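Long-range contacts in trehalose-6-phosphate phosphatase (Candida albicans, PDB 5DXI), which belongs to the trehalose-phosphatase family of the HAD superfamily and is captured here with magnesium, beryllium trifluoride and a bound glycan: residues A[37-42]-A[144-149]; A[87-92]-A[137-142]; A[158-163]-A[180-185]. One frame throughout, in Å; residues are numbered along the deposited sequence.

Contact 1 of 3, residues A[37-42]-A[144-149]; sequences VQDPAA and YRRADP. With GLC (alpha-D-glucopyranose), chain C.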
# COMPACT_ATOMS: atom_id res chain seq x y z
N VAL A 37 6.36 -4.11 -13.66
CA VAL A 37 6.72 -4.88 -14.85
C VAL A 37 5.50 -5.46 -15.54
O VAL A 37 4.38 -5.44 -15.01
CB VAL A 37 7.69 -6.03 -14.52
CG1 VAL A 37 9.06 -5.47 -14.11
CG2 VAL A 37 7.12 -6.95 -13.42
N GLN A 38 5.74 -5.97 -16.75
CA GLN A 38 4.70 -6.50 -17.63
C GLN A 38 4.00 -7.73 -17.02
O GLN A 38 2.77 -7.86 -17.04
CB GLN A 38 5.34 -6.84 -18.98
CG GLN A 38 5.93 -5.62 -19.73
CD GLN A 38 7.34 -5.20 -19.24
OE1 GLN A 38 7.93 -5.82 -18.35
NE2 GLN A 38 7.87 -4.15 -19.83
N ASP A 39 4.81 -8.63 -16.48
CA ASP A 39 4.33 -9.89 -15.93
C ASP A 39 4.35 -9.82 -14.41
O ASP A 39 5.43 -9.75 -13.81
CB ASP A 39 5.19 -11.04 -16.46
CG ASP A 39 4.79 -12.40 -15.91
OD1 ASP A 39 3.85 -12.50 -15.09
OD2 ASP A 39 5.42 -13.40 -16.33
N PRO A 40 3.16 -9.83 -13.77
CA PRO A 40 3.11 -9.68 -12.31
C PRO A 40 3.91 -10.75 -11.58
O PRO A 40 4.45 -10.47 -10.50
CB PRO A 40 1.61 -9.78 -11.99
CG PRO A 40 0.94 -9.32 -13.26
CD PRO A 40 1.82 -9.84 -14.37
N ALA A 41 4.02 -11.94 -12.16
CA ALA A 41 4.74 -13.04 -11.51
C ALA A 41 6.24 -12.77 -11.44
O ALA A 41 6.96 -13.40 -10.66
CB ALA A 41 4.48 -14.36 -12.22
N ALA A 42 6.70 -11.83 -12.27
CA ALA A 42 8.12 -11.48 -12.36
C ALA A 42 8.52 -10.37 -11.39
O ALA A 42 9.69 -9.99 -11.34
CB ALA A 42 8.45 -11.05 -13.78
N TYR A 144 -4.83 -4.45 -18.10
CA TYR A 144 -4.72 -4.14 -19.53
C TYR A 144 -3.37 -3.54 -19.92
O TYR A 144 -3.26 -2.87 -20.95
CB TYR A 144 -5.86 -3.19 -19.96
CG TYR A 144 -5.93 -1.86 -19.25
CD1 TYR A 144 -5.31 -0.74 -19.78
CD2 TYR A 144 -6.65 -1.72 -18.07
CE1 TYR A 144 -5.39 0.49 -19.14
CE2 TYR A 144 -6.74 -0.48 -17.42
CZ TYR A 144 -6.10 0.62 -17.96
OH TYR A 144 -6.16 1.85 -17.34
N ARG A 145 -2.34 -3.79 -19.12
CA ARG A 145 -1.00 -3.29 -19.42
C ARG A 145 -0.50 -3.83 -20.77
O ARG A 145 0.11 -3.11 -21.55
CB ARG A 145 -0.03 -3.63 -18.28
CG ARG A 145 1.40 -3.16 -18.51
CD ARG A 145 2.21 -3.22 -17.21
NE ARG A 145 1.58 -2.42 -16.15
CZ ARG A 145 1.65 -1.10 -16.06
NH1 ARG A 145 2.33 -0.40 -16.97
NH2 ARG A 145 1.04 -0.46 -15.06
N ARG A 146 -0.78 -5.10 -21.04
CA ARG A 146 -0.29 -5.76 -22.25
C ARG A 146 -1.08 -5.42 -23.52
O ARG A 146 -0.71 -5.84 -24.61
CB ARG A 146 -0.31 -7.27 -22.05
CG ARG A 146 0.63 -7.78 -20.99
CD ARG A 146 0.48 -9.29 -20.87
NE ARG A 146 1.47 -9.92 -20.00
CZ ARG A 146 1.22 -11.00 -19.26
NH1 ARG A 146 -0.00 -11.53 -19.26
NH2 ARG A 146 2.17 -11.53 -18.50
N ALA A 147 -2.18 -4.68 -23.37
CA ALA A 147 -2.99 -4.29 -24.52
C ALA A 147 -2.41 -3.06 -25.22
O ALA A 147 -1.50 -2.42 -24.70
CB ALA A 147 -4.42 -4.03 -24.10
N ASP A 148 -2.93 -2.76 -26.41
CA ASP A 148 -2.60 -1.50 -27.06
C ASP A 148 -3.07 -0.35 -26.17
O ASP A 148 -4.23 -0.34 -25.74
CB ASP A 148 -3.24 -1.41 -28.44
CG ASP A 148 -3.13 -0.02 -29.03
OD1 ASP A 148 -2.02 0.33 -29.50
OD2 ASP A 148 -4.12 0.73 -29.02
N PRO A 149 -2.19 0.63 -25.92
CA PRO A 149 -2.45 1.74 -25.00
C PRO A 149 -3.79 2.42 -25.24
O PRO A 149 -4.56 2.59 -24.29
CB PRO A 149 -1.30 2.70 -25.30
CG PRO A 149 -0.19 1.81 -25.70
CD PRO A 149 -0.82 0.68 -26.47
C1 GLC C . 0.60 -4.02 -10.50
C2 GLC C . 0.20 -3.22 -11.72
C3 GLC C . 0.27 -4.09 -12.97
C4 GLC C . 1.68 -4.66 -13.13
C5 GLC C . 2.04 -5.44 -11.87
C6 GLC C . 3.47 -5.97 -11.89
O2 GLC C . -1.12 -2.71 -11.59
O3 GLC C . -0.10 -3.30 -14.10
O4 GLC C . 1.73 -5.55 -14.25
O5 GLC C . 1.90 -4.59 -10.72
O6 GLC C . 4.37 -4.85 -11.79
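R145 and R146, neighbours in a type I beta turn from Y144 to A147, reach the 37-42 loop in different ways, and together they illustrate how a bound sugar can complete a contact that the protein makes only loosely. The direct approaches are long: CD of R145 stops 3.8 Å from V37 O, and NE of R146 stands 3.8 Å from Q38 O, which lies oblique to the guanidinium. The R146 chain is extended from CG to NE and runs alongside D39, and a long salt bridge joins its NH2 to D39 OD1 at 3.9 Å, with carboxylate and guanidinium planes 63° apart. The same NH2 comes to 3.7 Å from D39 CB, which lies at the guanidinium edge. D39 OD1 also accepts from A41 N at 3.0 Å, an Asx turn whose N-H arrives from above the carboxylate plane.

Stronger bonds run through the alpha-D-glucopyranose of chain C. V37 N donates to its O6 at 2.8 Å, while V37 O accepts from its O4 at 2.8 Å. From segment 144-149, R145 bends at chi3 (-57°) and directs NE to O3 at 2.8 Å and 163°; O3 sits at the guanidinium edge, in its plane, and NH2 adds a weak bond. The sugar thereby bridges the loop between strand 23-27 and helix 47-58 to the turn between strand 140-143 and helix 149-165, where D148 caps the helix start and Y144 packs on N153 and A156.

Contact 2 of 3, residues A[87-92]-A[137-142]; sequences SAEHGC and KVALTW. With GLC (alpha-D-glucopyranose), chain B.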
# COMPACT_ATOMS: atom_id res chain seq x y z
N SER A 87 -0.28 -7.72 4.61
CA SER A 87 -1.67 -7.39 4.38
C SER A 87 -1.94 -7.53 2.89
O SER A 87 -1.18 -7.00 2.07
CB SER A 87 -2.01 -5.98 4.87
OG SER A 87 -3.36 -5.67 4.58
N ALA A 88 -3.01 -8.23 2.55
CA ALA A 88 -3.28 -8.64 1.19
C ALA A 88 -4.60 -8.08 0.68
O ALA A 88 -5.49 -7.76 1.48
CB ALA A 88 -3.27 -10.21 1.08
N GLU A 89 -4.71 -7.95 -0.64
CA GLU A 89 -5.93 -7.55 -1.36
C GLU A 89 -6.51 -6.21 -0.89
O GLU A 89 -7.72 -6.09 -0.68
CB GLU A 89 -7.00 -8.65 -1.26
CG GLU A 89 -6.49 -10.02 -1.70
CD GLU A 89 -7.56 -11.05 -2.07
OE1 GLU A 89 -8.72 -10.69 -2.37
OE2 GLU A 89 -7.22 -12.25 -2.10
N HIS A 90 -5.64 -5.22 -0.75
CA HIS A 90 -6.03 -3.85 -0.45
C HIS A 90 -6.82 -3.78 0.85
O HIS A 90 -7.85 -3.13 0.90
CB HIS A 90 -6.85 -3.23 -1.60
CG HIS A 90 -6.19 -3.30 -2.94
ND1 HIS A 90 -5.23 -2.41 -3.35
CD2 HIS A 90 -6.38 -4.15 -3.98
CE1 HIS A 90 -4.84 -2.71 -4.58
NE2 HIS A 90 -5.53 -3.76 -4.98
N GLY A 91 -6.35 -4.47 1.89
CA GLY A 91 -6.98 -4.38 3.20
C GLY A 91 -7.92 -5.51 3.61
O GLY A 91 -8.52 -5.46 4.68
N CYS A 92 -8.05 -6.53 2.77
CA CYS A 92 -8.96 -7.63 3.09
C CYS A 92 -8.37 -8.61 4.10
O CYS A 92 -9.12 -9.23 4.87
CB CYS A 92 -9.38 -8.37 1.83
SG CYS A 92 -10.39 -7.33 0.73
N LYS A 137 -9.00 -13.75 -3.79
CA LYS A 137 -10.01 -14.33 -2.92
C LYS A 137 -11.19 -13.38 -2.76
O LYS A 137 -12.35 -13.79 -2.84
CB LYS A 137 -9.43 -14.69 -1.55
CG LYS A 137 -8.44 -15.86 -1.57
CD LYS A 137 -8.74 -16.79 -0.40
CE LYS A 137 -7.49 -17.47 0.12
NZ LYS A 137 -7.46 -17.38 1.62
N VAL A 138 -10.90 -12.10 -2.54
CA VAL A 138 -11.96 -11.12 -2.41
C VAL A 138 -11.94 -10.15 -3.60
O VAL A 138 -12.87 -10.14 -4.41
CB VAL A 138 -11.82 -10.34 -1.09
CG1 VAL A 138 -12.89 -9.26 -1.00
CG2 VAL A 138 -11.92 -11.30 0.09
N ALA A 139 -10.87 -9.38 -3.71
CA ALA A 139 -10.73 -8.39 -4.78
C ALA A 139 -10.64 -9.04 -6.16
O ALA A 139 -10.15 -10.16 -6.29
CB ALA A 139 -9.51 -7.53 -4.53
N LEU A 140 -11.12 -8.33 -7.17
CA LEU A 140 -10.93 -8.74 -8.57
C LEU A 140 -10.18 -7.65 -9.31
O LEU A 140 -10.37 -6.47 -9.05
CB LEU A 140 -12.26 -9.01 -9.27
CG LEU A 140 -12.95 -10.33 -8.91
CD1 LEU A 140 -13.89 -10.14 -7.73
CD2 LEU A 140 -13.70 -10.89 -10.12
N THR A 141 -9.30 -8.07 -10.22
CA THR A 141 -8.46 -7.13 -10.96
C THR A 141 -8.58 -7.36 -12.46
O THR A 141 -8.46 -8.49 -12.93
CB THR A 141 -6.98 -7.28 -10.54
OG1 THR A 141 -6.86 -7.11 -9.12
CG2 THR A 141 -6.12 -6.26 -11.24
N TRP A 142 -8.83 -6.29 -13.21
CA TRP A 142 -8.74 -6.39 -14.66
C TRP A 142 -7.47 -5.69 -15.12
O TRP A 142 -7.30 -4.48 -14.91
CB TRP A 142 -9.97 -5.80 -15.33
CG TRP A 142 -9.94 -5.93 -16.84
CD1 TRP A 142 -9.89 -7.09 -17.57
CD2 TRP A 142 -9.95 -4.85 -17.78
NE1 TRP A 142 -9.87 -6.79 -18.92
CE2 TRP A 142 -9.91 -5.43 -19.07
CE3 TRP A 142 -9.99 -3.46 -17.67
CZ2 TRP A 142 -9.90 -4.66 -20.23
CZ3 TRP A 142 -9.99 -2.69 -18.82
CH2 TRP A 142 -9.95 -3.29 -20.09
C1 GLC B . 0.06 -5.93 -9.21
C2 GLC B . -0.89 -7.12 -9.11
C3 GLC B . -2.26 -6.63 -8.63
C4 GLC B . -2.10 -5.89 -7.31
C5 GLC B . -1.12 -4.74 -7.51
C6 GLC B . -0.84 -4.07 -6.17
O1 GLC B . -0.38 -5.04 -10.23
O2 GLC B . -1.00 -7.73 -10.39
O3 GLC B . -3.13 -7.74 -8.43
O4 GLC B . -3.37 -5.37 -6.86
O5 GLC B . 0.13 -5.22 -7.97
O6 GLC B . -0.15 -4.99 -5.32
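This is a buried clasp between two parts of the fold: the carboxylate of E89, which follows A88 of strand 85-88 in the large mixed sheet, is gripped by backbone N-H groups of K137, V138 and A139, on the loop leading into strand 140-143 of the smaller antiparallel sheet. It exemplifies how one acidic side chain can engage several consecutive peptide groups. V138 N meets the syn lone pair of OE1 at 2.6 Å, and A139 N comes almost head-on to the same oxygen, in line with its bond to CD, at 2.9 Å. OE2 accepts from K137 N at 2.9 Å, on the syn side but 20° out of the carboxylate plane. Three donors shared between the two oxygens should restrain the rotation of the carboxylate and would probably favour its ionised form. CG of E89 is anti to the carbonyl carbon (chi1 -53°), and the chain beyond is extended, carrying the carboxylate to that loop.

Beside this grip, SG of C92 rests 3.6 Å from CG1 of V138. K137 sends its own amine to Q72. H90, whose ND1 is hydrogen-bonded to T236 OG1, gives weak bonds from NE2 to E183 and to O4 of the chain B glucose, the latter at 3.3 Å. With D30, S68, E134, K136 and E183 also binding that sugar, the contact is consistent with a HAD phosphatase whose cap is closed over the core around a ligand.

Contact 3 of 3, residues A[158-163]-A[180-185]; sequences KCMKEL and ANIEVR. With GLC (alpha-D-glucopyranose), chain B.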
# COMPACT_ATOMS: atom_id res chain seq x y z
N LYS A 158 -14.56 3.16 -20.03
CA LYS A 158 -15.99 2.88 -20.13
C LYS A 158 -16.34 1.64 -19.31
O LYS A 158 -17.50 1.42 -18.96
CB LYS A 158 -16.42 2.74 -21.59
CG LYS A 158 -16.06 4.00 -22.40
CD LYS A 158 -17.28 4.93 -22.58
CE LYS A 158 -16.99 6.36 -22.08
NZ LYS A 158 -15.65 6.88 -22.49
N CYS A 159 -15.34 0.83 -18.99
CA CYS A 159 -15.54 -0.22 -18.00
C CYS A 159 -15.74 0.44 -16.64
O CYS A 159 -16.63 0.06 -15.89
CB CYS A 159 -14.36 -1.19 -17.97
SG CYS A 159 -14.58 -2.55 -16.78
N MET A 160 -14.92 1.45 -16.34
CA MET A 160 -14.99 2.20 -15.10
C MET A 160 -16.37 2.82 -14.91
O MET A 160 -16.96 2.75 -13.83
CB MET A 160 -13.94 3.32 -15.09
CG MET A 160 -12.51 2.86 -14.85
SD MET A 160 -12.23 2.34 -13.16
CE MET A 160 -12.80 3.82 -12.28
N LYS A 161 -16.86 3.44 -15.97
CA LYS A 161 -18.17 4.07 -16.00
C LYS A 161 -19.28 3.06 -15.70
O LYS A 161 -20.16 3.32 -14.88
CB LYS A 161 -18.40 4.73 -17.36
CG LYS A 161 -19.74 5.41 -17.55
CD LYS A 161 -19.93 6.57 -16.58
CE LYS A 161 -21.20 7.36 -16.91
NZ LYS A 161 -21.51 8.36 -15.85
N GLU A 162 -19.22 1.91 -16.37
CA GLU A 162 -20.28 0.92 -16.26
C GLU A 162 -20.34 0.28 -14.88
O GLU A 162 -21.42 0.08 -14.33
CB GLU A 162 -20.09 -0.18 -17.31
CG GLU A 162 -21.02 -1.36 -17.10
CD GLU A 162 -21.03 -2.32 -18.27
OE1 GLU A 162 -20.43 -2.00 -19.31
OE2 GLU A 162 -21.65 -3.40 -18.14
N LEU A 163 -19.17 -0.04 -14.32
CA LEU A 163 -19.11 -0.60 -12.97
C LEU A 163 -19.69 0.38 -11.98
O LEU A 163 -20.48 0.00 -11.11
CB LEU A 163 -17.67 -0.94 -12.59
CG LEU A 163 -17.06 -2.15 -13.30
CD1 LEU A 163 -15.56 -2.18 -13.11
CD2 LEU A 163 -17.70 -3.42 -12.75
N ALA A 180 -2.67 0.74 -15.07
CA ALA A 180 -3.09 -0.17 -16.14
C ALA A 180 -3.98 -1.29 -15.61
O ALA A 180 -3.87 -2.45 -16.05
CB ALA A 180 -1.85 -0.76 -16.88
N ASN A 181 -4.84 -0.96 -14.64
CA ASN A 181 -5.81 -1.93 -14.16
C ASN A 181 -7.09 -1.29 -13.66
O ASN A 181 -7.19 -0.07 -13.52
CB ASN A 181 -5.18 -2.83 -13.05
CG ASN A 181 -5.06 -2.12 -11.67
OD1 ASN A 181 -5.97 -1.44 -11.21
ND2 ASN A 181 -3.92 -2.32 -11.01
N ILE A 182 -8.09 -2.13 -13.43
CA ILE A 182 -9.24 -1.74 -12.64
C ILE A 182 -9.34 -2.77 -11.53
O ILE A 182 -9.19 -3.96 -11.79
CB ILE A 182 -10.54 -1.69 -13.46
CG1 ILE A 182 -10.47 -0.59 -14.51
CG2 ILE A 182 -11.74 -1.41 -12.56
CD1 ILE A 182 -11.61 -0.62 -15.49
N GLU A 183 -9.58 -2.36 -10.31
CA GLU A 183 -9.73 -3.30 -9.22
C GLU A 183 -11.03 -3.01 -8.53
O GLU A 183 -11.41 -1.88 -8.42
CB GLU A 183 -8.55 -3.21 -8.24
CG GLU A 183 -7.18 -3.52 -8.83
CD GLU A 183 -6.27 -4.29 -7.91
OE1 GLU A 183 -6.75 -5.06 -7.09
OE2 GLU A 183 -5.06 -4.14 -8.01
N VAL A 184 -11.70 -4.04 -8.07
CA VAL A 184 -12.94 -3.90 -7.31
C VAL A 184 -12.85 -4.66 -5.99
O VAL A 184 -12.45 -5.82 -5.95
CB VAL A 184 -14.15 -4.42 -8.11
CG1 VAL A 184 -15.42 -4.29 -7.28
CG2 VAL A 184 -14.30 -3.63 -9.42
N ARG A 185 -13.20 -3.99 -4.90
CA ARG A 185 -13.18 -4.62 -3.61
C ARG A 185 -14.17 -3.90 -2.69
O ARG A 185 -14.58 -2.79 -3.01
CB ARG A 185 -11.76 -4.62 -3.04
CG ARG A 185 -11.24 -3.25 -2.81
CD ARG A 185 -10.70 -3.07 -1.40
NE ARG A 185 -9.97 -1.81 -1.34
CZ ARG A 185 -10.56 -0.62 -1.27
NH1 ARG A 185 -11.88 -0.53 -1.20
NH2 ARG A 185 -9.82 0.47 -1.24
C1 GLC B . 0.06 -5.93 -9.21
C2 GLC B . -0.89 -7.12 -9.11
C3 GLC B . -2.26 -6.63 -8.63
C4 GLC B . -2.10 -5.89 -7.31
C5 GLC B . -1.12 -4.74 -7.51
C6 GLC B . -0.84 -4.07 -6.17
O1 GLC B . -0.38 -5.04 -10.23
O2 GLC B . -1.00 -7.73 -10.39
O3 GLC B . -3.13 -7.74 -8.43
O4 GLC B . -3.37 -5.37 -6.86
O5 GLC B . 0.13 -5.22 -7.97
O6 GLC B . -0.15 -4.99 -5.32
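An alpha/beta sandwich of the kind found in HAD caps appears here at close quarters: helix 158-163 lies against the antiparallel sheet, nearly aligned with strand 181-185 (17° between directions, axes 10.0 Å apart). I182 carries most of the strand's share of the contact. Its CG1 stands beside the backbone N (chi1 -66°) and CD1 continues the chain outward (chi2 171°), bringing CD1 to 3.7 Å from CB of C159 and 3.7 Å from CG of M160. M160 and I182 run alongside each other, heading opposite ways: bends at chi2 and chi3 fold the thioether back along the isoleucine, leaving SD 3.7 Å from CG1 of I182. The other branch, CG2 of I182, meets CD1 of L163 at 3.9 Å.

V175 of strand 173-178 extends this apolar surface under M160 and L163, while Y124 of helix 113-126 lies against C159. The intervening residue E183 turns to the other face of the sheet, where OE1 forms a salt bridge with K136 and the carboxylate faces the chain B glucose; the modelled spacing of OE2 from the sugar is too short to be taken literally. Back on the helix side, L163 crosses V184 at a slant, its CD1 stopping 4.2 Å from CG2 of the valine.

Following the chain from the N terminus, contact 1 opens in the loop after strand 23-27 of the mixed sheet and closes at 144-149, just beyond strand 140-143. Contact 2 is nested inside that long loop: it starts on the last residues of strand 85-88 and closes on the connection entering strand 140-143 and on that strand, so its second segment comes just ahead of that of contact 1, one residue apart. Contact 3 follows in series, closing a short loop within the four-stranded unit. Contacts 1 and 2 thus join the two sheet-bearing parts, whereas contact 3 consolidates one of them. Strands 140-143 and 181-186 adjoin, with W142 N 2.7 Å from I182 O and Y144 N 3.0 Å from A180 O, both probable hydrogen bonds.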